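Local coordinates for protein aminopeptidase N (Francisella tularensis subsp. tularensis, PDB 5DLL) that removes N-terminal amino acids from peptides as a zinc-dependent M1-family aminopeptidase, and probably helps degrade intracellular peptides left by protein breakdown, at residues L72-N77 with L104-E109; H32-L37 with K156-K161; I50-E55 with V98-V103; Y26-T31 with P147-A152. One frame throughout, in Å; residues are numbered along the deposited sequence.

From the N terminus, strand 26-36 pairs in parallel with strand 150-160 twice: contact 4 at the start of both strands and contact 2 at their far ends. Along the chain these two closures cross, and both enclose contacts 1 and 3. Strand 42-52 lies antiparallel to 26-36 and, in contact 3, pairs at its end with the beginning of strand 101-110. The later part of that strand takes strand 70-76 on its other edge in contact 1. Because 72-77 lies between 50-55 and 98-103 in the chain, while 104-109 follows both, contacts 1 and 3 cross. All four belong to the same mixed sheet of the N-terminal domain. Contacts 3 and 4 touch through Val51 and Leu27.

Contact 1: residues L72-N77 with L104-E109; sequences LSIKLN and LQTVVE. With NA (sodium ion), chain R.
Val107 O accepts two backbone N-H groups, from Leu72 N at 3.1 Å and, weakly, from Ser73 N at 3.4 Å. Two residues facing one make a classic beta bulge, set in the antiparallel pairing of strands 70-76 and 101-110 of the N-terminal domain. Past the bulge the pairing is regular: Lys75 N to Gln105 O is nearly straight (167°), and Gln105 N returns to Lys75 O. On the face of Lys75, Gln105, Ser73 and Val107, the Lys75 and Gln105 side chains run side by side in the same direction. Gln105 stretches out with CG anti to the backbone N (chi1 -179°), which brings OE1 alongside Lys75 CE, 3.5 Å away. A water joins Ser73 OG to Gln105 O, the latter only weakly. On the other face Leu104 leans its CD1 toward strand 70-76, to 4.0 Å from Ile74 CG1 and close to Leu76 CB. Thr106 shares this face and grips a sodium ion, whose site Val44 and Thr141 complete. Its chi1 of 73° swings the hydroxyl between N and the carbonyl carbon, so the ion is held in a pincer, 2.2 Å from Thr106 O and 2.5 Å from Thr106 OG1.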
loop_
_atom_site.group_PDB
_atom_site.type_symbol
_atom_site.label_atom_id
_atom_site.label_comp_id
_atom_site.label_asym_id
_atom_site.label_seq_id
_atom_site.Cartn_x
_atom_site.Cartn_y
_atom_site.Cartn_z
ATOM N N LEU A 72 32.822 -6.233 24.804
ATOM C CA LEU A 72 33.470 -6.954 25.899
ATOM C C LEU A 72 34.646 -7.808 25.439
ATOM O O LEU A 72 35.511 -8.150 26.243
ATOM C CB LEU A 72 32.461 -7.857 26.615
ATOM C CG LEU A 72 31.180 -7.186 27.104
ATOM C CD1 LEU A 72 30.283 -8.205 27.787
ATOM C CD2 LEU A 72 31.508 -6.034 28.040
ATOM N N SER A 73 34.674 -8.173 24.161
ATOM C CA SER A 73 35.698 -9.088 23.657
ATOM C C SER A 73 35.753 -9.098 22.138
ATOM O O SER A 73 34.740 -8.895 21.469
ATOM C CB SER A 73 35.444 -10.515 24.160
ATOM O OG SER A 73 36.347 -11.430 23.564
ATOM N N ILE A 74 36.947 -9.350 21.609
ATOM C CA ILE A 74 37.165 -9.427 20.169
ATOM C C ILE A 74 38.380 -10.304 19.868
ATOM O O ILE A 74 39.466 -10.095 20.420
ATOM C CB ILE A 74 37.328 -8.024 19.538
ATOM C CG1 ILE A 74 37.544 -8.132 18.027
ATOM C CG2 ILE A 74 38.474 -7.250 20.180
ATOM C CD1 ILE A 74 37.432 -6.805 17.307
ATOM N N LYS A 75 38.176 -11.296 19.002
ATOM C CA LYS A 75 39.236 -12.215 18.593
ATOM C C LYS A 75 39.169 -12.443 17.091
ATOM O O LYS A 75 38.086 -12.605 16.536
ATOM C CB LYS A 75 39.095 -13.559 19.314
ATOM C CG LYS A 75 38.880 -13.445 20.814
ATOM C CD LYS A 75 39.102 -14.775 21.517
ATOM C CE LYS A 75 38.047 -15.801 21.142
ATOM N NZ LYS A 75 38.137 -17.005 22.013
ATOM N N LEU A 76 40.330 -12.455 16.441
ATOM C CA LEU A 76 40.431 -12.765 15.019
ATOM C C LEU A 76 41.189 -14.080 14.878
ATOM O O LEU A 76 42.276 -14.232 15.442
ATOM C CB LEU A 76 41.155 -11.638 14.279
ATOM C CG LEU A 76 41.033 -11.594 12.748
ATOM C CD1 LEU A 76 41.083 -10.157 12.250
ATOM C CD2 LEU A 76 42.108 -12.424 12.063
ATOM N N ASN A 77 40.609 -15.022 14.130
ATOM C CA ASN A 77 41.143 -16.384 14.001
ATOM C C ASN A 77 41.443 -17.003 15.371
ATOM O O ASN A 77 42.513 -17.583 15.601
ATOM C CB ASN A 77 42.372 -16.411 13.075
ATOM C CG ASN A 77 42.001 -16.314 11.599
ATOM O OD1 ASN A 77 40.881 -16.634 11.197
ATOM N ND2 ASN A 77 42.955 -15.884 10.781
ATOM N N LEU A 104 35.954 -13.890 12.691
ATOM C CA LEU A 104 35.995 -12.821 13.674
ATOM C C LEU A 104 34.911 -13.018 14.728
ATOM O O LEU A 104 33.726 -12.934 14.420
ATOM C CB LEU A 104 35.795 -11.477 12.979
ATOM C CG LEU A 104 35.809 -10.245 13.884
ATOM C CD1 LEU A 104 37.147 -10.117 14.594
ATOM C CD2 LEU A 104 35.498 -8.991 13.082
ATOM N N GLN A 105 35.323 -13.268 15.969
ATOM C CA GLN A 105 34.392 -13.394 17.082
ATOM C C GLN A 105 34.325 -12.103 17.882
ATOM O O GLN A 105 35.355 -11.583 18.290
ATOM C CB GLN A 105 34.813 -14.532 18.011
ATOM C CG GLN A 105 33.863 -14.734 19.187
ATOM C CD GLN A 105 34.305 -15.831 20.126
ATOM O OE1 GLN A 105 34.984 -16.775 19.725
ATOM N NE2 GLN A 105 33.922 -15.713 21.391
ATOM N N THR A 106 33.109 -11.609 18.117
ATOM C CA THR A 106 32.879 -10.469 19.005
ATOM C C THR A 106 31.804 -10.813 20.029
ATOM O O THR A 106 30.717 -11.265 19.654
ATOM C CB THR A 106 32.389 -9.208 18.247
ATOM O OG1 THR A 106 31.021 -9.381 17.823
ATOM C CG2 THR A 106 33.282 -8.898 17.051
ATOM N N VAL A 107 32.099 -10.579 21.305
ATOM C CA VAL A 107 31.064 -10.558 22.342
ATOM C C VAL A 107 30.708 -9.106 22.623
ATOM O O VAL A 107 31.592 -8.262 22.754
ATOM C CB VAL A 107 31.512 -11.241 23.648
ATOM C CG1 VAL A 107 30.387 -11.207 24.676
ATOM C CG2 VAL A 107 31.946 -12.675 23.375
ATOM N N VAL A 108 29.407 -8.834 22.718
ATOM C CA VAL A 108 28.866 -7.480 22.857
ATOM C C VAL A 108 27.713 -7.509 23.866
ATOM O O VAL A 108 27.043 -8.529 24.005
ATOM C CB VAL A 108 28.382 -6.955 21.479
ATOM C CG1 VAL A 108 27.279 -5.912 21.596
ATOM C CG2 VAL A 108 29.552 -6.397 20.681
ATOM N N GLU A 109 27.489 -6.394 24.564
ATOM C CA GLU A 109 26.365 -6.262 25.498
ATOM C C GLU A 109 25.459 -5.099 25.091
ATOM O O GLU A 109 25.938 -4.055 24.657
ATOM C CB GLU A 109 26.884 -6.050 26.920
ATOM C CG GLU A 109 25.807 -6.012 27.994
ATOM C CD GLU A 109 26.371 -5.630 29.346
ATOM O OE1 GLU A 109 27.225 -6.382 29.863
ATOM O OE2 GLU A 109 25.966 -4.577 29.887
HETATM NA NA NA R . 29.022 -9.866 19.150
HETATM O O HOH W 1 35.094 -12.474 21.533
#

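Contact 2: residues H32-L37 with K156-K161; sequences HLIFEL and KIIADK
Phe35 is gripped through both its backbone polar atoms by the neighbouring strand: its N gives a hydrogen bond to Lys156 O, and its O receives Ile158 N at 2.7 Å along an almost straight N-H line (172°). Lys156 N to Leu33 O precedes this pair and Leu37 N to Ile158 O follows it, each 2.9 Å long. Lys156 O also lies in the plane of the Phe35 ring, at its edge, 3.8 Å from Phe35 CD1.

Side chains then pack along both faces. On the side of Phe35 and Ile157, Leu37 reaches over the neighbouring strand; with CG anti to its carbonyl carbon (chi1 -64°), it sets CD1 over the gap between Ile157 and Ala159, against both Ile157 CG2 (3.9 Å) and Ala159 CB (4.0 Å). On the side of Ile34, Glu36 and Ile158, the delta methyl of Ile158, CD1, meets Ile34 CG2 at 4.2 Å and also lies against the aliphatic CG of Glu36.

Farther out, Leu201 backs both Phe35 and Ile157, while Ala203 meets Leu37, so strand 201-204 of a second sheet covers that face. Strand 42-52 flanks 32-37, and strand 183-191 flanks 156-161. The two segments are thus inner neighbours in the mixed beta sheet of the M1 N-terminal domain, joined here as a parallel pair.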
loop_
_atom_site.group_PDB
_atom_site.type_symbol
_atom_site.label_atom_id
_atom_site.label_comp_id
_atom_site.label_asym_id
_atom_site.label_seq_id
_atom_site.Cartn_x
_atom_site.Cartn_y
_atom_site.Cartn_z
ATOM N N HIS A 32 27.166 -16.759 12.830
ATOM C CA HIS A 32 26.706 -17.569 13.957
ATOM C C HIS A 32 26.544 -16.686 15.180
ATOM O O HIS A 32 27.525 -16.147 15.686
ATOM C CB HIS A 32 27.694 -18.693 14.258
ATOM C CG HIS A 32 27.812 -19.698 13.158
ATOM N ND1 HIS A 32 28.334 -19.386 11.922
ATOM C CD2 HIS A 32 27.475 -21.008 13.105
ATOM C CE1 HIS A 32 28.310 -20.459 11.154
ATOM N NE2 HIS A 32 27.793 -21.457 11.848
ATOM N N LEU A 33 25.305 -16.544 15.644
ATOM C CA LEU A 33 24.991 -15.692 16.783
ATOM C C LEU A 33 24.523 -16.514 17.977
ATOM O O LEU A 33 23.924 -17.576 17.813
ATOM C CB LEU A 33 23.903 -14.676 16.412
ATOM C CG LEU A 33 24.059 -13.937 15.078
ATOM C CD1 LEU A 33 22.925 -12.939 14.901
ATOM C CD2 LEU A 33 25.411 -13.246 14.977
ATOM N N ILE A 34 24.828 -16.013 19.174
ATOM C CA ILE A 34 24.280 -16.537 20.425
ATOM C C ILE A 34 23.708 -15.358 21.205
ATOM O O ILE A 34 24.409 -14.371 21.446
ATOM C CB ILE A 34 25.347 -17.249 21.289
ATOM C CG1 ILE A 34 25.990 -18.412 20.513
ATOM C CG2 ILE A 34 24.729 -17.756 22.590
ATOM C CD1 ILE A 34 27.297 -18.907 21.096
ATOM N N PHE A 35 22.435 -15.462 21.576
ATOM C CA PHE A 35 21.761 -14.436 22.368
ATOM C C PHE A 35 21.483 -14.958 23.776
ATOM O O PHE A 35 20.754 -15.944 23.948
ATOM C CB PHE A 35 20.440 -14.022 21.717
ATOM C CG PHE A 35 20.602 -13.208 20.462
ATOM C CD1 PHE A 35 20.874 -13.825 19.244
ATOM C CD2 PHE A 35 20.457 -11.826 20.490
ATOM C CE1 PHE A 35 21.012 -13.080 18.084
ATOM C CE2 PHE A 35 20.598 -11.074 19.332
ATOM C CZ PHE A 35 20.875 -11.704 18.129
ATOM N N GLU A 36 22.075 -14.296 24.770
ATOM C CA GLU A 36 21.776 -14.559 26.170
ATOM C C GLU A 36 20.866 -13.449 26.670
ATOM O O GLU A 36 21.332 -12.413 27.139
ATOM C CB GLU A 36 23.059 -14.627 26.987
ATOM C CG GLU A 36 24.045 -15.635 26.432
ATOM C CD GLU A 36 25.211 -15.883 27.356
ATOM O OE1 GLU A 36 26.361 -15.789 26.886
ATOM O OE2 GLU A 36 24.975 -16.171 28.550
ATOM N N LEU A 37 19.561 -13.681 26.553
ATOM C CA LEU A 37 18.566 -12.643 26.782
ATOM C C LEU A 37 18.471 -12.198 28.237
ATOM O O LEU A 37 18.418 -13.019 29.162
ATOM C CB LEU A 37 17.184 -13.104 26.297
ATOM C CG LEU A 37 17.027 -13.358 24.796
ATOM C CD1 LEU A 37 15.571 -13.662 24.474
ATOM C CD2 LEU A 37 17.519 -12.175 23.970
ATOM N N LYS A 156 21.554 -19.208 18.046
ATOM C CA LYS A 156 21.113 -19.779 19.327
ATOM C C LYS A 156 20.482 -18.689 20.193
ATOM O O LYS A 156 20.912 -17.540 20.147
ATOM C CB LYS A 156 22.278 -20.437 20.080
ATOM C CG LYS A 156 21.837 -21.238 21.305
ATOM C CD LYS A 156 23.007 -21.721 22.149
ATOM C CE LYS A 156 23.895 -22.714 21.412
ATOM N NZ LYS A 156 24.804 -23.431 22.349
ATOM N N ILE A 157 19.467 -19.055 20.976
ATOM C CA ILE A 157 18.812 -18.125 21.903
ATOM C C ILE A 157 18.695 -18.762 23.285
ATOM O O ILE A 157 18.089 -19.820 23.423
ATOM C CB ILE A 157 17.390 -17.737 21.427
ATOM C CG1 ILE A 157 17.425 -17.165 20.006
ATOM C CG2 ILE A 157 16.757 -16.730 22.382
ATOM C CD1 ILE A 157 16.055 -16.869 19.432
ATOM N N ILE A 158 19.258 -18.106 24.301
ATOM C CA ILE A 158 19.165 -18.570 25.691
ATOM C C ILE A 158 18.309 -17.594 26.495
ATOM O O ILE A 158 18.486 -16.388 26.379
ATOM C CB ILE A 158 20.563 -18.694 26.330
ATOM C CG1 ILE A 158 21.444 -19.632 25.494
ATOM C CG2 ILE A 158 20.454 -19.211 27.758
ATOM C CD1 ILE A 158 22.903 -19.651 25.897
ATOM N N ALA A 159 17.383 -18.111 27.301
ATOM C CA ALA A 159 16.479 -17.255 28.083
ATOM C C ALA A 159 15.757 -18.004 29.209
ATOM O O ALA A 159 15.862 -19.224 29.328
ATOM C CB ALA A 159 15.458 -16.599 27.163
ATOM N N ASP A 160 15.023 -17.252 30.025
ATOM C CA ASP A 160 14.219 -17.812 31.109
ATOM C C ASP A 160 13.002 -18.556 30.549
ATOM O O ASP A 160 12.338 -18.064 29.639
ATOM C CB ASP A 160 13.765 -16.683 32.047
ATOM C CG ASP A 160 13.090 -17.194 33.311
ATOM O OD1 ASP A 160 13.663 -18.076 33.986
ATOM O OD2 ASP A 160 11.989 -16.703 33.635
ATOM N N LYS A 161 12.715 -19.734 31.101
ATOM C CA LYS A 161 11.586 -20.560 30.651
ATOM C C LYS A 161 10.238 -19.994 31.064
ATOM O O LYS A 161 9.293 -19.982 30.277
ATOM C CB LYS A 161 11.680 -21.967 31.232
ATOM C CG LYS A 161 12.890 -22.756 30.782
ATOM C CD LYS A 161 12.626 -24.254 30.821
ATOM C CE LYS A 161 11.695 -24.692 29.699
ATOM N NZ LYS A 161 11.702 -26.168 29.512
#

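Contact 3: residues I50-E55 with V98-V103; sequences IVANRE and VPEKFV
An antiparallel strand pair of the mixed sheet in the M1 N-terminal domain comes apart here, where strand 42-52 ends and strand 101-110 begins. Ile50 and Phe102 form a hydrogen-bonded pair: Ile50 N reaches Phe102 O at 2.9 Å, and Phe102 N answers to Ile50 O at 3.1 Å. One step on, Val51 and Lys101 make a non-hydrogen-bonded pair, and then Ala52 N closes on Glu100 O at 2.8 Å, with Glu100 already in the loop before its strand.

The main apolar contact is a CH-pi packing of Ile50 on Phe102. The ring is brought back over the partner strand because CG sits between the backbone N and the carbonyl carbon (chi1 63°), and Ile50 CB then stands over one face, 4.1 Å from the centroid and displaced toward the rim. On this same side the two Ile50 branches overhang the CZ end of the Phe102 ring, Ile50 CG2 near CE1 and CZ, Ile50 CD1 3.7 Å from Phe102 CE2. Leu62 of strand 62-65 touches both Ile50 and Phe102, which places this pair on the buried side of the sheet. On the other face, Val51 CG2 packs against the CG of Lys101.

Beyond the strand ends, the side chains of Arg54 and Glu100 cross at about a right angle and are joined by one rather bent salt bridge between exposed side chains. Glu100 folds back at chi2 (-76°), carrying its carboxylate past the methyl of Ala52, and OE1 meets Arg54 NH2 at 3.2 Å in the plane of the guanidinium.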
loop_
_atom_site.group_PDB
_atom_site.type_symbol
_atom_site.label_atom_id
_atom_site.label_comp_id
_atom_site.label_asym_id
_atom_site.label_seq_id
_atom_site.Cartn_x
_atom_site.Cartn_y
_atom_site.Cartn_z
ATOM N N ILE A 50 34.388 -14.428 7.357
ATOM C CA ILE A 50 34.559 -13.333 6.416
ATOM C C ILE A 50 35.618 -13.677 5.372
ATOM O O ILE A 50 36.593 -14.375 5.665
ATOM C CB ILE A 50 34.978 -12.055 7.178
ATOM C CG1 ILE A 50 33.919 -11.691 8.230
ATOM C CG2 ILE A 50 35.204 -10.890 6.225
ATOM C CD1 ILE A 50 34.428 -10.767 9.314
ATOM N N VAL A 51 35.425 -13.169 4.158
ATOM C CA VAL A 51 36.364 -13.396 3.062
ATOM C C VAL A 51 36.542 -12.128 2.217
ATOM O O VAL A 51 35.603 -11.355 2.029
ATOM C CB VAL A 51 35.912 -14.583 2.181
ATOM C CG1 VAL A 51 34.670 -14.230 1.370
ATOM C CG2 VAL A 51 37.046 -15.039 1.275
ATOM N N ALA A 52 37.762 -11.923 1.729
ATOM C CA ALA A 52 38.086 -10.778 0.883
ATOM C C ALA A 52 37.294 -10.834 -0.418
ATOM O O ALA A 52 37.233 -11.885 -1.055
ATOM C CB ALA A 52 39.580 -10.754 0.592
ATOM N N ASN A 53 36.692 -9.707 -0.802
ATOM C CA ASN A 53 35.857 -9.631 -2.004
ATOM C C ASN A 53 36.675 -9.311 -3.254
ATOM O O ASN A 53 37.214 -8.219 -3.380
ATOM C CB ASN A 53 34.765 -8.570 -1.822
ATOM C CG ASN A 53 33.794 -8.512 -2.993
ATOM O OD1 ASN A 53 33.766 -9.400 -3.842
ATOM N ND2 ASN A 53 32.990 -7.456 -3.040
ATOM N N ARG A 54 36.726 -10.250 -4.194
ATOM C CA ARG A 54 37.521 -10.086 -5.416
ATOM C C ARG A 54 37.157 -8.818 -6.207
ATOM O O ARG A 54 38.021 -8.210 -6.844
ATOM C CB ARG A 54 37.379 -11.333 -6.308
ATOM C CG ARG A 54 38.395 -11.458 -7.442
ATOM C CD ARG A 54 39.834 -11.237 -6.988
ATOM N NE ARG A 54 40.125 -11.887 -5.707
ATOM C CZ ARG A 54 41.170 -11.605 -4.929
ATOM N NH1 ARG A 54 42.064 -10.684 -5.284
ATOM N NH2 ARG A 54 41.328 -12.255 -3.782
ATOM N N GLU A 55 35.888 -8.415 -6.143
ATOM C CA GLU A 55 35.398 -7.240 -6.870
ATOM C C GLU A 55 35.840 -5.892 -6.273
ATOM O O GLU A 55 35.617 -4.842 -6.886
ATOM C CB GLU A 55 33.868 -7.289 -6.965
ATOM C CG GLU A 55 33.339 -8.466 -7.775
ATOM C CD GLU A 55 31.820 -8.519 -7.842
ATOM O OE1 GLU A 55 31.152 -7.638 -7.253
ATOM O OE2 GLU A 55 31.290 -9.450 -8.489
ATOM N N VAL A 98 43.775 -7.047 7.618
ATOM C CA VAL A 98 43.116 -8.322 7.885
ATOM C C VAL A 98 43.483 -9.316 6.783
ATOM O O VAL A 98 43.855 -8.899 5.685
ATOM C CB VAL A 98 41.578 -8.183 7.980
ATOM C CG1 VAL A 98 41.194 -7.136 9.015
ATOM C CG2 VAL A 98 40.958 -7.852 6.627
ATOM N N PRO A 99 43.384 -10.630 7.069
ATOM C CA PRO A 99 43.693 -11.657 6.061
ATOM C C PRO A 99 42.640 -11.820 4.955
ATOM O O PRO A 99 41.548 -11.245 5.032
ATOM C CB PRO A 99 43.789 -12.956 6.882
ATOM C CG PRO A 99 43.792 -12.549 8.317
ATOM C CD PRO A 99 43.093 -11.229 8.385
ATOM N N GLU A 100 42.981 -12.623 3.948
ATOM C CA GLU A 100 42.088 -12.910 2.820
ATOM C C GLU A 100 40.865 -13.722 3.250
ATOM O O GLU A 100 39.809 -13.647 2.619
ATOM C CB GLU A 100 42.839 -13.686 1.728
ATOM C CG GLU A 100 43.973 -12.922 1.054
ATOM C CD GLU A 100 43.484 -11.885 0.058
ATOM O OE1 GLU A 100 42.724 -12.251 -0.861
ATOM O OE2 GLU A 100 43.871 -10.704 0.189
ATOM N N LYS A 101 41.022 -14.511 4.310
ATOM C CA LYS A 101 39.958 -15.380 4.803
ATOM C C LYS A 101 40.159 -15.593 6.300
ATOM O O LYS A 101 41.236 -16.013 6.729
ATOM C CB LYS A 101 40.000 -16.718 4.059
ATOM C CG LYS A 101 38.670 -17.453 3.978
ATOM C CD LYS A 101 38.742 -18.594 2.969
ATOM C CE LYS A 101 37.385 -19.244 2.734
ATOM N NZ LYS A 101 36.862 -19.939 3.944
ATOM N N PHE A 102 39.132 -15.290 7.094
ATOM C CA PHE A 102 39.244 -15.368 8.555
ATOM C C PHE A 102 37.894 -15.433 9.273
ATOM O O PHE A 102 36.845 -15.149 8.693
ATOM C CB PHE A 102 40.049 -14.175 9.091
ATOM C CG PHE A 102 39.402 -12.833 8.842
ATOM C CD1 PHE A 102 39.519 -12.205 7.607
ATOM C CD2 PHE A 102 38.690 -12.189 9.846
ATOM C CE1 PHE A 102 38.932 -10.973 7.374
ATOM C CE2 PHE A 102 38.105 -10.951 9.620
ATOM C CZ PHE A 102 38.224 -10.346 8.381
ATOM N N VAL A 103 37.946 -15.808 10.547
ATOM C CA VAL A 103 36.778 -15.793 11.421
ATOM C C VAL A 103 36.978 -14.719 12.495
ATOM O O VAL A 103 38.040 -14.641 13.120
ATOM C CB VAL A 103 36.480 -17.183 12.047
ATOM C CG1 VAL A 103 37.747 -17.887 12.511
ATOM C CG2 VAL A 103 35.484 -17.063 13.194
#

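Contact 4: residues Y26-T31 with P147-A152; sequences YLIDET and PDVMAA
Ile28 and Val149 meet where the two chains are splayed, with the Leu27 CA and Val149 CA atoms 6.1 Å apart, before they close into a parallel strand pair of the N-terminal domain sheet. Val149 points toward the partner chain as a forked bump. Its CG1 branch, anti to the backbone N (chi1 179°), presses on Ile28 at CB and at CG1, 3.9 Å from the latter, while CG2 slants across to Leu27 CD2 at 4.0 Å. Leucine and isoleucine therefore receive one methyl each.

Ala151 supplies the next, smaller bump. Its CB drops into a hollow formed by Ile28 CG2, Ile28 O and the hydroxyl of Thr31, lying 3.7 Å from Ile28 CG2 and 3.4 Å from Thr31 OG1. That hydroxyl keeps a polar partner in Tyr143 OH, and the tyrosine side chain also touches Ala151. On the opposite face, Ala152 CB sits beside Glu30, whose bent chain brings Glu30 OE2 to 4.1 Å from Ala152 CB.

The chain turns a corner at Asp29, and true pairing begins there. Ala152 N bonds to Asp29 O at 3.0 Å in a nearly straight line (174°), and Thr31 N to Ala152 O at 2.9 Å, so Ala152 is held through both its N and its O astride Glu30.

Just ahead of these bonds, Met150 O takes no hydrogen bond from 26-31 and is bonded instead by Lys193 NZ. The contact thus divides by chemistry: apolar packing by Val149 and Ala151 holds the splayed part, and the two backbone bonds of Ala152 hold the paired part.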
loop_
_atom_site.group_PDB
_atom_site.type_symbol
_atom_site.label_atom_id
_atom_site.label_comp_id
_atom_site.label_asym_id
_atom_site.label_seq_id
_atom_site.Cartn_x
_atom_site.Cartn_y
_atom_site.Cartn_z
ATOM N N TYR A 26 35.071 -6.584 1.699
ATOM C CA TYR A 26 35.014 -7.880 2.381
ATOM C C TYR A 26 33.574 -8.386 2.438
ATOM O O TYR A 26 32.632 -7.588 2.470
ATOM C CB TYR A 26 35.641 -7.783 3.779
ATOM C CG TYR A 26 37.153 -7.773 3.716
ATOM C CD1 TYR A 26 37.873 -8.965 3.731
ATOM C CD2 TYR A 26 37.862 -6.582 3.597
ATOM C CE1 TYR A 26 39.255 -8.970 3.646
ATOM C CE2 TYR A 26 39.247 -6.579 3.510
ATOM C CZ TYR A 26 39.938 -7.777 3.533
ATOM O OH TYR A 26 41.311 -7.794 3.450
ATOM N N LEU A 27 33.418 -9.711 2.425
ATOM C CA LEU A 27 32.101 -10.355 2.396
ATOM C C LEU A 27 31.945 -11.397 3.498
ATOM O O LEU A 27 32.929 -11.927 4.008
ATOM C CB LEU A 27 31.862 -11.017 1.037
ATOM C CG LEU A 27 31.533 -10.076 -0.125
ATOM C CD1 LEU A 27 31.685 -10.804 -1.454
ATOM C CD2 LEU A 27 30.132 -9.488 0.019
ATOM N N ILE A 28 30.693 -11.692 3.841
ATOM C CA ILE A 28 30.367 -12.624 4.916
ATOM C C ILE A 28 29.618 -13.817 4.339
ATOM O O ILE A 28 28.562 -13.664 3.724
ATOM C CB ILE A 28 29.519 -11.948 6.017
ATOM C CG1 ILE A 28 30.230 -10.678 6.509
ATOM C CG2 ILE A 28 29.249 -12.925 7.165
ATOM C CD1 ILE A 28 29.512 -9.925 7.610
ATOM N N ASP A 29 30.191 -15.001 4.537
ATOM C CA ASP A 29 29.603 -16.249 4.076
ATOM C C ASP A 29 28.610 -16.786 5.100
ATOM O O ASP A 29 27.503 -17.195 4.736
ATOM C CB ASP A 29 30.703 -17.288 3.817
ATOM C CG ASP A 29 31.526 -16.986 2.565
ATOM O OD1 ASP A 29 31.124 -16.108 1.764
ATOM O OD2 ASP A 29 32.576 -17.644 2.375
ATOM N N GLU A 30 29.017 -16.791 6.370
ATOM C CA GLU A 30 28.195 -17.313 7.460
ATOM C C GLU A 30 28.227 -16.411 8.685
ATOM O O GLU A 30 29.205 -15.715 8.936
ATOM C CB GLU A 30 28.653 -18.713 7.871
ATOM C CG GLU A 30 28.726 -19.702 6.721
ATOM C CD GLU A 30 28.385 -21.115 7.139
ATOM O OE1 GLU A 30 28.851 -21.548 8.209
ATOM O OE2 GLU A 30 27.643 -21.790 6.393
ATOM N N THR A 31 27.147 -16.458 9.457
ATOM C CA THR A 31 27.002 -15.660 10.664
ATOM C C THR A 31 26.407 -16.541 11.761
ATOM O O THR A 31 25.288 -17.038 11.624
ATOM C CB THR A 31 26.075 -14.460 10.397
ATOM O OG1 THR A 31 26.616 -13.669 9.328
ATOM C CG2 THR A 31 25.915 -13.603 11.648
ATOM N N PRO A 147 22.687 -4.269 2.419
ATOM C CA PRO A 147 21.936 -5.379 1.844
ATOM C C PRO A 147 22.689 -6.231 0.809
ATOM O O PRO A 147 22.246 -7.337 0.513
ATOM C CB PRO A 147 20.726 -4.684 1.215
ATOM C CG PRO A 147 21.212 -3.323 0.855
ATOM C CD PRO A 147 22.237 -2.964 1.893
ATOM N N ASP A 148 23.803 -5.736 0.267
ATOM C CA ASP A 148 24.588 -6.515 -0.706
ATOM C C ASP A 148 25.564 -7.490 -0.045
ATOM O O ASP A 148 26.315 -8.181 -0.733
ATOM C CB ASP A 148 25.309 -5.616 -1.731
ATOM C CG ASP A 148 26.290 -4.650 -1.098
ATOM O OD1 ASP A 148 26.115 -4.300 0.085
ATOM O OD2 ASP A 148 27.239 -4.226 -1.791
ATOM N N VAL A 149 25.553 -7.542 1.285
ATOM C CA VAL A 149 26.280 -8.566 2.022
ATOM C C VAL A 149 25.257 -9.509 2.647
ATOM O O VAL A 149 24.522 -9.122 3.567
ATOM C CB VAL A 149 27.183 -7.951 3.101
ATOM C CG1 VAL A 149 27.907 -9.042 3.882
ATOM C CG2 VAL A 149 28.177 -6.997 2.459
ATOM N N MET A 150 25.215 -10.735 2.119
ATOM C CA MET A 150 24.243 -11.747 2.514
ATOM C C MET A 150 24.951 -12.991 3.027
ATOM O O MET A 150 25.894 -13.473 2.399
ATOM C CB MET A 150 23.379 -12.142 1.321
ATOM C CG MET A 150 22.606 -10.999 0.677
ATOM S SD MET A 150 21.859 -11.508 -0.883
ATOM C CE MET A 150 23.389 -11.880 -1.739
ATOM N N ALA A 151 24.467 -13.527 4.146
ATOM C CA ALA A 151 25.135 -14.626 4.831
ATOM C C ALA A 151 24.155 -15.677 5.344
ATOM O O ALA A 151 22.981 -15.392 5.565
ATOM C CB ALA A 151 25.947 -14.079 5.985
ATOM N N ALA A 152 24.664 -16.894 5.534
ATOM C CA ALA A 152 23.898 -17.987 6.128
ATOM C C ALA A 152 23.912 -17.875 7.656
ATOM O O ALA A 152 24.976 -17.880 8.274
ATOM C CB ALA A 152 24.466 -19.323 5.686
#